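Local coordinates for putative ABC transporter (Thermobispora bispora, PDB 4PE6), which probably serves as the extracytoplasmic solute-binding component of an ABC transporter, with carbohydrate-like ligands, and holds a trihydroxybutanoic acid in this crystal, at residues L95-C103 against V111-A121; I21-G29 against G63-I74. One frame throughout, in Å; residues are numbered along the deposited sequence.

Contact 1 (L95-C103 against V111-A121). With LTH ((2R,3S)-2,3,4-trihydroxybutanoic acid), chain C.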
ATOM      1  N   LEU A  95       3.988  17.746  -5.329  1.00 23.70           N
ATOM      2  CA  LEU A  95       3.565  17.464  -6.704  1.00 23.33           C
ATOM      3  C   LEU A  95       2.411  18.343  -7.207  1.00 23.66           C
ATOM      4  O   LEU A  95       2.030  18.271  -8.381  1.00 22.71           O
ATOM      5  CB  LEU A  95       3.158  15.994  -6.856  1.00 22.75           C
ATOM      6  CG  LEU A  95       4.297  15.013  -7.112  1.00 22.98           C
ATOM      7  CD1 LEU A  95       5.128  14.803  -5.852  1.00 23.55           C
ATOM      8  CD2 LEU A  95       3.695  13.694  -7.590  1.00 22.65           C
ATOM      9  N   GLN A  96       1.857  19.167  -6.330  1.00 24.34           N
ATOM     10  CA  GLN A  96       0.663  19.929  -6.673  1.00 25.10           C
ATOM     11  C   GLN A  96       0.859  20.780  -7.943  1.00 25.02           C
ATOM     12  O   GLN A  96       0.014  20.750  -8.827  1.00 24.79           O
ATOM     13  CB  GLN A  96       0.179  20.784  -5.493  1.00 26.42           C
ATOM     14  CG  GLN A  96      -1.015  20.230  -4.726  1.00 27.02           C
ATOM     15  CD  GLN A  96      -0.702  18.985  -3.903  1.00 27.25           C
ATOM     16  OE1 GLN A  96      -0.082  18.052  -4.384  1.00 28.02           O
ATOM     17  NE2 GLN A  96      -1.165  18.958  -2.676  1.00 27.94           N
ATOM     18  N   PRO A  97       1.974  21.529  -8.038  1.00 25.61           N
ATOM     19  CA  PRO A  97       2.142  22.356  -9.244  1.00 25.83           C
ATOM     20  C   PRO A  97       2.231  21.526 -10.532  1.00 24.87           C
ATOM     21  O   PRO A  97       1.600  21.865 -11.518  1.00 24.77           O
ATOM     22  CB  PRO A  97       3.440  23.121  -8.963  1.00 26.74           C
ATOM     23  CG  PRO A  97       3.468  23.237  -7.461  1.00 27.21           C
ATOM     24  CD  PRO A  97       2.918  21.919  -6.977  1.00 26.24           C
ATOM     25  N   VAL A  98       2.975  20.428 -10.524  1.00 24.30           N
ATOM     26  CA  VAL A  98       3.116  19.663 -11.755  1.00 23.66           C
ATOM     27  C   VAL A  98       1.828  18.929 -12.081  1.00 22.87           C
ATOM     28  O   VAL A  98       1.534  18.704 -13.252  1.00 22.76           O
ATOM     29  CB  VAL A  98       4.336  18.715 -11.758  1.00 23.62           C
ATOM     30  CG1 VAL A  98       4.096  17.478 -10.911  1.00 23.11           C
ATOM     31  CG2 VAL A  98       4.691  18.327 -13.188  1.00 23.62           C
ATOM     32  N   ILE A  99       1.052  18.583 -11.057  1.00 22.47           N
ATOM     33  CA  ILE A  99      -0.261  17.974 -11.285  1.00 22.01           C
ATOM     34  C   ILE A  99      -1.134  18.989 -11.999  1.00 22.76           C
ATOM     35  O   ILE A  99      -1.798  18.662 -12.978  1.00 22.42           O
ATOM     36  CB  ILE A  99      -0.888  17.423  -9.984  1.00 21.50           C
ATOM     37  CG1 ILE A  99      -0.160  16.131  -9.570  1.00 20.92           C
ATOM     38  CG2 ILE A  99      -2.375  17.159 -10.154  1.00 21.37           C
ATOM     39  CD1 ILE A  99      -0.534  15.618  -8.187  1.00 20.71           C
ATOM     40  N   GLN A 100      -1.109  20.234 -11.540  1.00 23.79           N
ATOM     41  CA  GLN A 100      -1.887  21.270 -12.204  1.00 24.68           C
ATOM     42  C   GLN A 100      -1.375  21.528 -13.622  1.00 24.69           C
ATOM     43  O   GLN A 100      -2.158  21.815 -14.518  1.00 25.11           O
ATOM     44  CB  GLN A 100      -1.897  22.547 -11.378  1.00 26.18           C
ATOM     45  CG  GLN A 100      -2.829  23.627 -11.921  1.00 27.38           C
ATOM     46  CD  GLN A 100      -4.277  23.213 -11.861  1.00 27.58           C
ATOM     47  OE1 GLN A 100      -4.803  22.956 -10.786  1.00 28.53           O
ATOM     48  NE2 GLN A 100      -4.929  23.136 -13.013  1.00 28.01           N
ATOM     49  N   GLN A 101      -0.063  21.404 -13.831  1.00 24.72           N
ATOM     50  CA  GLN A 101       0.525  21.561 -15.154  1.00 24.85           C
ATOM     51  C   GLN A 101       0.000  20.477 -16.100  1.00 24.36           C
ATOM     52  O   GLN A 101      -0.349  20.752 -17.264  1.00 24.55           O
ATOM     53  CB  GLN A 101       2.065  21.516 -15.060  1.00 25.50           C
ATOM     54  CG  GLN A 101       2.787  21.640 -16.397  1.00 26.36           C
ATOM     55  CD  GLN A 101       4.283  21.434 -16.295  1.00 27.03           C
ATOM     56  OE1 GLN A 101       4.894  21.713 -15.264  1.00 27.94           O
ATOM     57  NE2 GLN A 101       4.886  20.945 -17.380  1.00 27.21           N
ATOM     58  N   ALA A 102      -0.049  19.242 -15.607  1.00 23.41           N
ATOM     59  CA  ALA A 102      -0.602  18.140 -16.367  1.00 23.21           C
ATOM     60  C   ALA A 102      -2.061  18.409 -16.752  1.00 23.75           C
ATOM     61  O   ALA A 102      -2.430  18.252 -17.903  1.00 23.79           O
ATOM     62  CB  ALA A 102      -0.485  16.834 -15.591  1.00 22.44           C
ATOM     63  N   CYS A 103      -2.877  18.842 -15.793  1.00 24.70           N
ATOM     64  CA  CYS A 103      -4.289  19.098 -16.070  1.00 25.83           C
ATOM     65  C   CYS A 103      -4.459  20.229 -17.091  1.00 27.07           C
ATOM     66  O   CYS A 103      -5.313  20.156 -17.986  1.00 26.88           O
ATOM     67  CB  CYS A 103      -5.036  19.437 -14.777  1.00 26.56           C
ATOM     68  SG  CYS A 103      -5.195  18.016 -13.647  1.00 27.39           S
ATOM     69  N   VAL A 111      -4.634  10.388  -9.006  1.00 16.72           N
ATOM     70  CA  VAL A 111      -3.750  10.134  -7.892  1.00 16.28           C
ATOM     71  C   VAL A 111      -4.263   8.882  -7.196  1.00 15.99           C
ATOM     72  O   VAL A 111      -5.450   8.793  -6.866  1.00 16.17           O
ATOM     73  CB  VAL A 111      -3.762  11.319  -6.925  1.00 16.43           C
ATOM     74  CG1 VAL A 111      -3.073  10.965  -5.609  1.00 16.38           C
ATOM     75  CG2 VAL A 111      -3.135  12.545  -7.587  1.00 16.68           C
ATOM     76  N   PHE A 112      -3.397   7.903  -6.978  1.00 15.45           N
ATOM     77  CA  PHE A 112      -3.825   6.678  -6.326  1.00 15.27           C
ATOM     78  C   PHE A 112      -2.929   6.291  -5.168  1.00 15.22           C
ATOM     79  O   PHE A 112      -1.803   6.770  -5.057  1.00 15.15           O
ATOM     80  CB  PHE A 112      -4.020   5.507  -7.308  1.00 15.24           C
ATOM     81  CG  PHE A 112      -2.742   4.953  -7.846  1.00 15.05           C
ATOM     82  CD1 PHE A 112      -2.113   5.575  -8.901  1.00 14.99           C
ATOM     83  CD2 PHE A 112      -2.153   3.843  -7.270  1.00 15.04           C
ATOM     84  CE1 PHE A 112      -0.924   5.064  -9.424  1.00 15.12           C
ATOM     85  CE2 PHE A 112      -0.971   3.344  -7.764  1.00 15.14           C
ATOM     86  CZ  PHE A 112      -0.354   3.953  -8.830  1.00 15.21           C
ATOM     87  N   ASP A 113      -3.460   5.440  -4.300  1.00 15.36           N
ATOM     88  CA  ASP A 113      -2.792   5.005  -3.081  1.00 15.56           C
ATOM     89  C   ASP A 113      -2.313   6.190  -2.259  1.00 15.95           C
ATOM     90  O   ASP A 113      -1.232   6.154  -1.653  1.00 15.89           O
ATOM     91  CB  ASP A 113      -1.614   4.079  -3.432  1.00 15.38           C
ATOM     92  CG  ASP A 113      -0.964   3.464  -2.207  1.00 15.42           C
ATOM     93  OD1 ASP A 113      -1.707   2.996  -1.331  1.00 15.44           O
ATOM     94  OD2 ASP A 113       0.297   3.448  -2.127  1.00 15.28           O
ATOM     95  N   SER A 114      -3.135   7.240  -2.252  1.00 16.76           N
ATOM     96  CA  SER A 114      -2.884   8.464  -1.511  1.00 17.46           C
ATOM     97  C   SER A 114      -4.094   9.378  -1.673  1.00 18.35           C
ATOM     98  O   SER A 114      -4.860   9.246  -2.635  1.00 18.52           O
ATOM     99  CB  SER A 114      -1.659   9.205  -2.020  1.00 17.57           C
ATOM    100  OG  SER A 114      -0.463   8.678  -1.446  1.00 18.30           O
ATOM    101  N   ALA A 115      -4.217  10.308  -0.736  1.00 19.28           N
ATOM    102  CA  ALA A 115      -5.199  11.387  -0.803  1.00 20.52           C
ATOM    103  C   ALA A 115      -4.443  12.694  -0.636  1.00 21.35           C
ATOM    104  O   ALA A 115      -3.817  12.916   0.398  1.00 22.10           O
ATOM    105  CB  ALA A 115      -6.194  11.240   0.320  1.00 20.90           C
ATOM    106  N   ILE A 116      -4.495  13.559  -1.626  1.00 22.06           N
ATOM    107  CA  ILE A 116      -3.836  14.854  -1.520  1.00 23.43           C
ATOM    108  C   ILE A 116      -4.757  15.927  -2.046  1.00 24.86           C
ATOM    109  O   ILE A 116      -5.708  15.643  -2.763  1.00 25.19           O
ATOM    110  CB  ILE A 116      -2.494  14.912  -2.296  1.00 23.52           C
ATOM    111  CG1 ILE A 116      -2.704  14.745  -3.807  1.00 23.29           C
ATOM    112  CG2 ILE A 116      -1.548  13.843  -1.789  1.00 23.03           C
ATOM    113  CD1 ILE A 116      -1.405  14.610  -4.588  1.00 23.07           C
ATOM    114  N   ASP A 117      -4.441  17.164  -1.696  1.00 26.29           N
ATOM    115  CA  ASP A 117      -5.239  18.299  -2.067  1.00 28.08           C
ATOM    116  C   ASP A 117      -4.782  18.829  -3.436  1.00 27.44           C
ATOM    117  O   ASP A 117      -4.145  19.860  -3.532  1.00 27.70           O
ATOM    118  CB  ASP A 117      -5.105  19.365  -0.965  1.00 30.40           C
ATOM    119  CG  ASP A 117      -5.912  20.586  -1.250  1.00 32.55           C
ATOM    120  OD1 ASP A 117      -6.637  20.598  -2.268  1.00 33.43           O
ATOM    121  OD2 ASP A 117      -5.810  21.546  -0.460  1.00 36.28           O
ATOM    122  N   ALA A 118      -5.082  18.077  -4.485  1.00 26.93           N
ATOM    123  CA  ALA A 118      -4.766  18.466  -5.856  1.00 26.40           C
ATOM    124  C   ALA A 118      -6.092  18.521  -6.584  1.00 26.48           C
ATOM    125  O   ALA A 118      -6.574  17.496  -7.071  1.00 25.38           O
ATOM    126  CB  ALA A 118      -3.818  17.465  -6.492  1.00 25.91           C
ATOM    127  N   PRO A 119      -6.716  19.721  -6.623  1.00 27.33           N
ATOM    128  CA  PRO A 119      -8.115  19.884  -7.032  1.00 27.66           C
ATOM    129  C   PRO A 119      -8.484  19.327  -8.392  1.00 26.69           C
ATOM    130  O   PRO A 119      -9.600  18.882  -8.575  1.00 26.81           O
ATOM    131  CB  PRO A 119      -8.311  21.418  -7.031  1.00 28.99           C
ATOM    132  CG  PRO A 119      -7.305  21.933  -6.071  1.00 29.33           C
ATOM    133  CD  PRO A 119      -6.126  20.999  -6.167  1.00 28.32           C
ATOM    134  N   CYS A 120      -7.557  19.360  -9.337  1.00 26.23           N
ATOM    135  CA  CYS A 120      -7.832  18.890 -10.687  1.00 25.82           C
ATOM    136  C   CYS A 120      -7.743  17.359 -10.815  1.00 23.98           C
ATOM    137  O   CYS A 120      -8.205  16.804 -11.786  1.00 23.66           O
ATOM    138  CB  CYS A 120      -6.885  19.563 -11.675  1.00 26.75           C
ATOM    139  SG  CYS A 120      -5.221  18.865 -11.782  1.00 27.29           S
ATOM    140  N   ALA A 121      -7.152  16.695  -9.830  1.00 22.85           N
ATOM    141  CA  ALA A 121      -6.945  15.247  -9.881  1.00 21.81           C
ATOM    142  C   ALA A 121      -8.106  14.499  -9.270  1.00 21.56           C
ATOM    143  O   ALA A 121      -8.827  15.028  -8.405  1.00 22.72           O
ATOM    144  CB  ALA A 121      -5.665  14.879  -9.149  1.00 21.48           C
TER
HETATM  145  O1  LTH C 401       3.307  -0.303   1.321  1.00 23.17           O
HETATM  146  C1  LTH C 401       3.339   0.695   0.511  1.00 19.98           C
HETATM  147  O   LTH C 401       4.318   1.051  -0.179  1.00 18.42           O
HETATM  148  C2  LTH C 401       2.030   1.489   0.282  1.00 17.06           C
HETATM  149  O2  LTH C 401       2.250   2.609  -0.613  1.00 16.65           O
HETATM  150  C3  LTH C 401       1.471   2.045   1.575  1.00 17.81           C
HETATM  151  O3  LTH C 401       2.433   2.900   2.190  1.00 17.79           O
HETATM  152  C4  LTH C 401       0.212   2.875   1.257  1.00 17.90           C
HETATM  153  O4  LTH C 401      -0.767   1.937   0.739  1.00 16.32           O
HETATM  154  O   HOH W   1      -4.971  20.619  -9.284  1.00 29.24           O
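Ile-99 reaches from helix 96-104 with both of its branches over the end of strand 108-112 and the loop after it, packing helix on strand within the beta-alpha-beta unit 84-88, 96-104, 108-112 in the N-terminal lobe of this periplasmic-binding-protein fold. The longer branch meets Ile-116 tip to tip, Ile-99 CD1 to Ile-116 CD1 at 3.8 Å, and crosses Val-111 at about a right angle. With chi1 at -74°, CG2 of Ile-99 stands anti to the backbone N and faces the turn, where it rests against the CB atoms of Ala-118 and Ala-121. The same Ile-99 CG2 lies 3.7 Å from Cys-120 SG. The type I turn from Ala-118 to Ala-121 thus sets small groups against one methyl.

Gln-96 CG lies 3.4 Å from the carbonyl O of Asp-117. The bend at chi2 (70°) carries the amide past Ile-116, whose methyl CD1 meets OE1, while NE2 donates to the carbonyl of Pro-92, outside the contact, which anchors the amide. Cut back to an alanine here, the side chain would lose its amide, and the Pro-92 carbonyl would probably be left without this donor, with a gap beside Ile-116.

Farther along the helix the packing gives way to a covalent link, the disulfide between Cys-103 and Cys-120, which ties the turn to the helix. Beside it, water 1 bridges the two segments, giving a proton to Gln-100 OE1 and accepting one from Cys-120 N; the NE2 of Gln-100 turns to Asp-104. At the other end of the loop Asp-113 enters the ligand pocket, its carboxylate also held by Asn-88 and Gln-263. Both carboxylate oxygens bind the ligand's hydroxyls: Asp-113 OD1 accepts from LTH O4 at 2.5 Å and Asp-113 OD2 from LTH O2 at 2.6 Å.

Contact 2 (I21-G29 against G63-I74)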
ATOM      1  N   ILE A  21      -1.334   5.894 -21.495  1.00 22.30           N
ATOM      2  CA  ILE A  21      -1.460   5.957 -20.024  1.00 21.24           C
ATOM      3  C   ILE A  21      -0.065   5.916 -19.376  1.00 21.30           C
ATOM      4  O   ILE A  21       0.663   4.940 -19.537  1.00 21.64           O
ATOM      5  CB  ILE A  21      -2.264   4.765 -19.471  1.00 21.02           C
ATOM      6  CG1 ILE A  21      -3.597   4.588 -20.231  1.00 21.40           C
ATOM      7  CG2 ILE A  21      -2.491   4.923 -17.975  1.00 20.39           C
ATOM      8  CD1 ILE A  21      -4.506   5.805 -20.196  1.00 21.37           C
ATOM      9  N   ALA A  22       0.311   6.989 -18.674  1.00 20.44           N
ATOM     10  CA  ALA A  22       1.598   7.070 -17.994  1.00 19.99           C
ATOM     11  C   ALA A  22       1.389   6.858 -16.493  1.00 18.70           C
ATOM     12  O   ALA A  22       0.395   7.311 -15.952  1.00 18.31           O
ATOM     13  CB  ALA A  22       2.218   8.428 -18.256  1.00 20.55           C
ATOM     14  N   LEU A  23       2.303   6.144 -15.846  1.00 18.00           N
ATOM     15  CA  LEU A  23       2.266   5.952 -14.387  1.00 17.36           C
ATOM     16  C   LEU A  23       3.574   6.436 -13.768  1.00 17.29           C
ATOM     17  O   LEU A  23       4.678   5.982 -14.141  1.00 17.38           O
ATOM     18  CB  LEU A  23       2.001   4.494 -14.022  1.00 16.86           C
ATOM     19  CG  LEU A  23       1.726   4.182 -12.545  1.00 16.68           C
ATOM     20  CD1 LEU A  23       0.931   2.881 -12.417  1.00 16.67           C
ATOM     21  CD2 LEU A  23       2.989   4.100 -11.708  1.00 16.95           C
ATOM     22  N   SER A  24       3.452   7.345 -12.814  1.00 16.80           N
ATOM     23  CA  SER A  24       4.606   7.862 -12.076  1.00 16.96           C
ATOM     24  C   SER A  24       4.498   7.398 -10.624  1.00 16.47           C
ATOM     25  O   SER A  24       3.505   7.678  -9.936  1.00 15.74           O
ATOM     26  CB  SER A  24       4.646   9.390 -12.122  1.00 17.54           C
ATOM     27  OG  SER A  24       5.566   9.900 -11.182  1.00 18.05           O
ATOM     28  N   ASN A  25       5.508   6.663 -10.187  1.00 16.22           N
ATOM     29  CA  ASN A  25       5.511   6.075  -8.845  1.00 15.96           C
ATOM     30  C   ASN A  25       6.613   6.651  -7.995  1.00 16.54           C
ATOM     31  O   ASN A  25       7.801   6.582  -8.374  1.00 17.13           O
ATOM     32  CB  ASN A  25       5.666   4.571  -8.966  1.00 15.78           C
ATOM     33  CG  ASN A  25       5.884   3.900  -7.628  1.00 15.64           C
ATOM     34  OD1 ASN A  25       5.270   4.267  -6.631  1.00 15.74           O
ATOM     35  ND2 ASN A  25       6.749   2.918  -7.592  1.00 15.90           N
ATOM     36  N   GLY A  26       6.231   7.202  -6.836  1.00 16.45           N
ATOM     37  CA  GLY A  26       7.145   7.895  -5.941  1.00 17.07           C
ATOM     38  C   GLY A  26       8.127   7.043  -5.131  1.00 17.08           C
ATOM     39  O   GLY A  26       9.084   7.565  -4.624  1.00 17.84           O
ATOM     40  N   PHE A  27       7.913   5.734  -5.028  1.00 16.53           N
ATOM     41  CA  PHE A  27       8.791   4.881  -4.247  1.00 16.80           C
ATOM     42  C   PHE A  27       8.644   3.464  -4.725  1.00 16.60           C
ATOM     43  O   PHE A  27       7.531   2.975  -4.841  1.00 15.96           O
ATOM     44  CB  PHE A  27       8.465   4.946  -2.739  1.00 16.79           C
ATOM     45  CG  PHE A  27       9.373   4.086  -1.892  1.00 17.17           C
ATOM     46  CD1 PHE A  27      10.749   4.334  -1.854  1.00 17.95           C
ATOM     47  CD2 PHE A  27       8.877   3.033  -1.145  1.00 17.00           C
ATOM     48  CE1 PHE A  27      11.589   3.547  -1.084  1.00 18.33           C
ATOM     49  CE2 PHE A  27       9.723   2.245  -0.370  1.00 17.27           C
ATOM     50  CZ  PHE A  27      11.083   2.507  -0.346  1.00 18.01           C
ATOM     51  N   ILE A  28       9.771   2.821  -5.037  1.00 17.18           N
ATOM     52  CA  ILE A  28       9.766   1.460  -5.560  1.00 17.36           C
ATOM     53  C   ILE A  28      10.520   0.467  -4.657  1.00 17.81           C
ATOM     54  O   ILE A  28      10.544  -0.750  -4.934  1.00 17.98           O
ATOM     55  CB  ILE A  28      10.302   1.435  -7.018  1.00 18.00           C
ATOM     56  CG1 ILE A  28      10.081   0.066  -7.678  1.00 18.31           C
ATOM     57  CG2 ILE A  28      11.768   1.844  -7.072  1.00 19.13           C
ATOM     58  CD1 ILE A  28       8.647  -0.421  -7.620  1.00 17.49           C
ATOM     59  N   GLY A  29      11.070   0.967  -3.552  1.00 17.99           N
ATOM     60  CA  GLY A  29      11.928   0.171  -2.662  1.00 18.44           C
ATOM     61  C   GLY A  29      11.244  -0.726  -1.642  1.00 17.99           C
ATOM     62  O   GLY A  29      11.711  -0.834  -0.514  1.00 18.39           O
ATOM     63  N   GLY A  63      15.387   6.088  -4.633  1.00 34.40           N
ATOM     64  CA  GLY A  63      15.710   6.704  -3.351  1.00 35.94           C
ATOM     65  C   GLY A  63      14.575   6.604  -2.365  1.00 35.17           C
ATOM     66  O   GLY A  63      13.566   5.976  -2.643  1.00 33.97           O
ATOM     67  N   ASN A  64      14.732   7.226  -1.204  1.00 37.13           N
ATOM     68  CA  ASN A  64      13.798   6.978  -0.112  1.00 37.82           C
ATOM     69  C   ASN A  64      12.591   7.904  -0.139  1.00 37.37           C
ATOM     70  O   ASN A  64      12.418   8.763   0.735  1.00 38.33           O
ATOM     71  CB  ASN A  64      14.520   6.948   1.243  1.00 40.01           C
ATOM     72  CG  ASN A  64      14.836   5.520   1.693  1.00 41.79           C
ATOM     73  OD1 ASN A  64      14.624   4.556   0.947  1.00 41.24           O
ATOM     74  ND2 ASN A  64      15.331   5.378   2.922  1.00 43.61           N
ATOM     75  N   ASN A  65      11.760   7.697  -1.166  1.00 35.98           N
ATOM     76  CA  ASN A  65      10.488   8.407  -1.350  1.00 35.00           C
ATOM     77  C   ASN A  65      10.750   9.904  -1.596  1.00 36.47           C
ATOM     78  O   ASN A  65      10.304  10.750  -0.802  1.00 36.38           O
ATOM     79  CB  ASN A  65       9.575   8.166  -0.124  1.00 33.89           C
ATOM     80  CG  ASN A  65       8.111   8.520  -0.380  1.00 32.98           C
ATOM     81  OD1 ASN A  65       7.537   8.182  -1.405  1.00 30.87           O
ATOM     82  ND2 ASN A  65       7.489   9.168   0.597  1.00 33.31           N
ATOM     83  N   SER A  66      11.485  10.210  -2.680  1.00 36.44           N
ATOM     84  CA  SER A  66      11.935  11.587  -2.973  1.00 37.11           C
ATOM     85  C   SER A  66      11.099  12.317  -4.038  1.00 33.92           C
ATOM     86  O   SER A  66      11.119  11.997  -5.236  1.00 34.29           O
ATOM     87  CB  SER A  66      13.419  11.640  -3.361  1.00 39.72           C
ATOM     88  OG  SER A  66      13.712  12.853  -4.073  1.00 42.24           O
ATOM     89  N   ALA A  67      10.406  13.345  -3.578  1.00 31.74           N
ATOM     90  CA  ALA A  67       9.499  14.108  -4.407  1.00 30.21           C
ATOM     91  C   ALA A  67      10.189  14.891  -5.521  1.00 29.90           C
ATOM     92  O   ALA A  67       9.653  15.015  -6.616  1.00 28.21           O
ATOM     93  CB  ALA A  67       8.697  15.048  -3.529  1.00 30.79           C
ATOM     94  N   THR A  68      11.379  15.425  -5.254  1.00 30.20           N
ATOM     95  CA  THR A  68      12.006  16.320  -6.219  1.00 30.64           C
ATOM     96  C   THR A  68      12.287  15.607  -7.543  1.00 29.79           C
ATOM     97  O   THR A  68      12.035  16.161  -8.613  1.00 28.90           O
ATOM     98  CB  THR A  68      13.289  16.950  -5.646  1.00 32.40           C
ATOM     99  OG1 THR A  68      12.956  17.634  -4.436  1.00 32.75           O
ATOM    100  CG2 THR A  68      13.915  17.939  -6.638  1.00 33.25           C
ATOM    101  N   GLU A  69      12.777  14.372  -7.490  1.00 29.62           N
ATOM    102  CA  GLU A  69      13.049  13.668  -8.747  1.00 30.14           C
ATOM    103  C   GLU A  69      11.747  13.204  -9.411  1.00 27.01           C
ATOM    104  O   GLU A  69      11.641  13.227 -10.625  1.00 26.64           O
ATOM    105  CB  GLU A  69      14.042  12.511  -8.577  1.00 32.46           C
ATOM    106  CG  GLU A  69      14.467  11.829  -9.899  1.00 34.51           C
ATOM    107  CD  GLU A  69      14.949  12.785 -10.998  1.00 36.87           C
ATOM    108  OE1 GLU A  69      15.746  13.727 -10.723  1.00 40.31           O
ATOM    109  OE2 GLU A  69      14.554  12.573 -12.167  1.00 37.71           O
ATOM    110  N   GLN A  70      10.750  12.821  -8.626  1.00 24.89           N
ATOM    111  CA  GLN A  70       9.449  12.447  -9.201  1.00 22.95           C
ATOM    112  C   GLN A  70       8.847  13.612  -9.999  1.00 22.42           C
ATOM    113  O   GLN A  70       8.300  13.431 -11.088  1.00 21.78           O
ATOM    114  CB  GLN A  70       8.458  12.015  -8.119  1.00 21.95           C
ATOM    115  CG  GLN A  70       7.130  11.539  -8.684  1.00 20.77           C
ATOM    116  CD  GLN A  70       6.190  10.915  -7.681  1.00 20.00           C
ATOM    117  OE1 GLN A  70       6.243  11.215  -6.495  1.00 19.82           O
ATOM    118  NE2 GLN A  70       5.280  10.052  -8.172  1.00 19.24           N
ATOM    119  N   VAL A  71       8.967  14.819  -9.459  1.00 22.60           N
ATOM    120  CA  VAL A  71       8.438  15.992 -10.149  1.00 22.51           C
ATOM    121  C   VAL A  71       9.140  16.147 -11.496  1.00 22.52           C
ATOM    122  O   VAL A  71       8.487  16.355 -12.516  1.00 22.30           O
ATOM    123  CB  VAL A  71       8.588  17.268  -9.295  1.00 23.32           C
ATOM    124  CG1 VAL A  71       8.260  18.499 -10.122  1.00 23.84           C
ATOM    125  CG2 VAL A  71       7.685  17.177  -8.065  1.00 23.10           C
ATOM    126  N   ALA A  72      10.465  16.030 -11.503  1.00 23.15           N
ATOM    127  CA  ALA A  72      11.226  16.058 -12.759  1.00 23.53           C
ATOM    128  C   ALA A  72      10.768  14.956 -13.708  1.00 22.90           C
ATOM    129  O   ALA A  72      10.579  15.194 -14.891  1.00 22.97           O
ATOM    130  CB  ALA A  72      12.727  15.922 -12.501  1.00 24.62           C
ATOM    131  N   GLN A  73      10.588  13.750 -13.188  1.00 22.37           N
ATOM    132  CA  GLN A  73      10.143  12.649 -14.031  1.00 22.08           C
ATOM    133  C   GLN A  73       8.766  12.893 -14.656  1.00 21.65           C
ATOM    134  O   GLN A  73       8.526  12.535 -15.812  1.00 21.60           O
ATOM    135  CB  GLN A  73      10.156  11.352 -13.243  1.00 21.77           C
ATOM    136  CG  GLN A  73      11.549  10.853 -12.922  1.00 22.79           C
ATOM    137  CD  GLN A  73      11.524   9.644 -11.998  1.00 22.82           C
ATOM    138  OE1 GLN A  73      10.590   9.461 -11.203  1.00 22.01           O
ATOM    139  NE2 GLN A  73      12.548   8.807 -12.103  1.00 23.53           N
ATOM    140  N   ILE A  74       7.860  13.488 -13.897  1.00 21.44           N
ATOM    141  CA  ILE A  74       6.546  13.777 -14.433  1.00 21.32           C
ATOM    142  C   ILE A  74       6.644  14.784 -15.593  1.00 22.18           C
ATOM    143  O   ILE A  74       6.011  14.597 -16.625  1.00 22.26           O
ATOM    144  CB  ILE A  74       5.579  14.224 -13.318  1.00 21.17           C
ATOM    145  CG1 ILE A  74       5.316  13.041 -12.377  1.00 20.74           C
ATOM    146  CG2 ILE A  74       4.292  14.779 -13.913  1.00 21.18           C
ATOM    147  CD1 ILE A  74       4.437  13.344 -11.174  1.00 20.81           C
TER
HETATM  148  O   HOH W   2       8.013   8.911 -11.554  1.00 24.94           O
HETATM  149  O   HOH W   3      11.863   7.768  -4.216  1.00 34.12           O
HETATM  150  O   HOH W   4      12.265   4.438  -4.806  1.00 20.54           O
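Gln-70 extends from helix 67-78 and lays its amide over Gly-26, just past strand 20-25 of the sheet in this alpha/beta lobe; over the short segments helix and strand run antiparallel, their axes 9.0 Å apart. This is the tight part. Gln-70 NE2 donates to Ser-24 OG over 3.0 Å, nearly straight at 163° and with the hydroxyl lying in the amide plane, while Asn-88 O takes another bond from the same nitrogen and Ala-90 N donates to OE1. Held at both ends, the amide is fixed in rotation. Gly-26 suits this site because a CB would clash with Gln-70 OE1, which already sits 3.5 Å from Gly-26 CA. Ile-74 packs its CG1 3.4 Å from Ser-24 OG. That hydroxyl gives its proton to water 2, which donates in turn to Gln-73 OE1.

Toward residues 63-66 the contact loosens and water fills more of it. Water 3 accepts from Ser-66 N, at the helix N-cap position, and lies within bonding distance of Gly-26 O; water 4 likewise accepts from Ile-28 N near Gly-63 O. Phe-27 lies beside Asn-64, its side chain about 5 Å from the bound LTH. The N of Gly-29 sits over the centre of one ring face, and at the ring edge, in its plane, Gly-63 O lies 3.4 Å from Phe-27 CD1.

Overall arrangement
From the N terminus, strand 20-25 is followed by helix 31-49 and strand 55-60 before the chain returns at helix 67-78, where contact 2 closes the first loop. The chain then adds strand 84-88 and helix 96-104, and contact 1 closes a much shorter loop with the end of strand 108-112 and the loop after it. The two lie in series, neither enclosing nor crossing the other, with centres about 13 Å apart on the parallel part of one sheet. They also touch directly: Val-98 and Leu-95 of contact 1 pack on Ile-74 of contact 2, joining the two neighbouring helices, and the side chains of Phe-112 and Leu-23, from strands 108-112 and 20-25, touch each other.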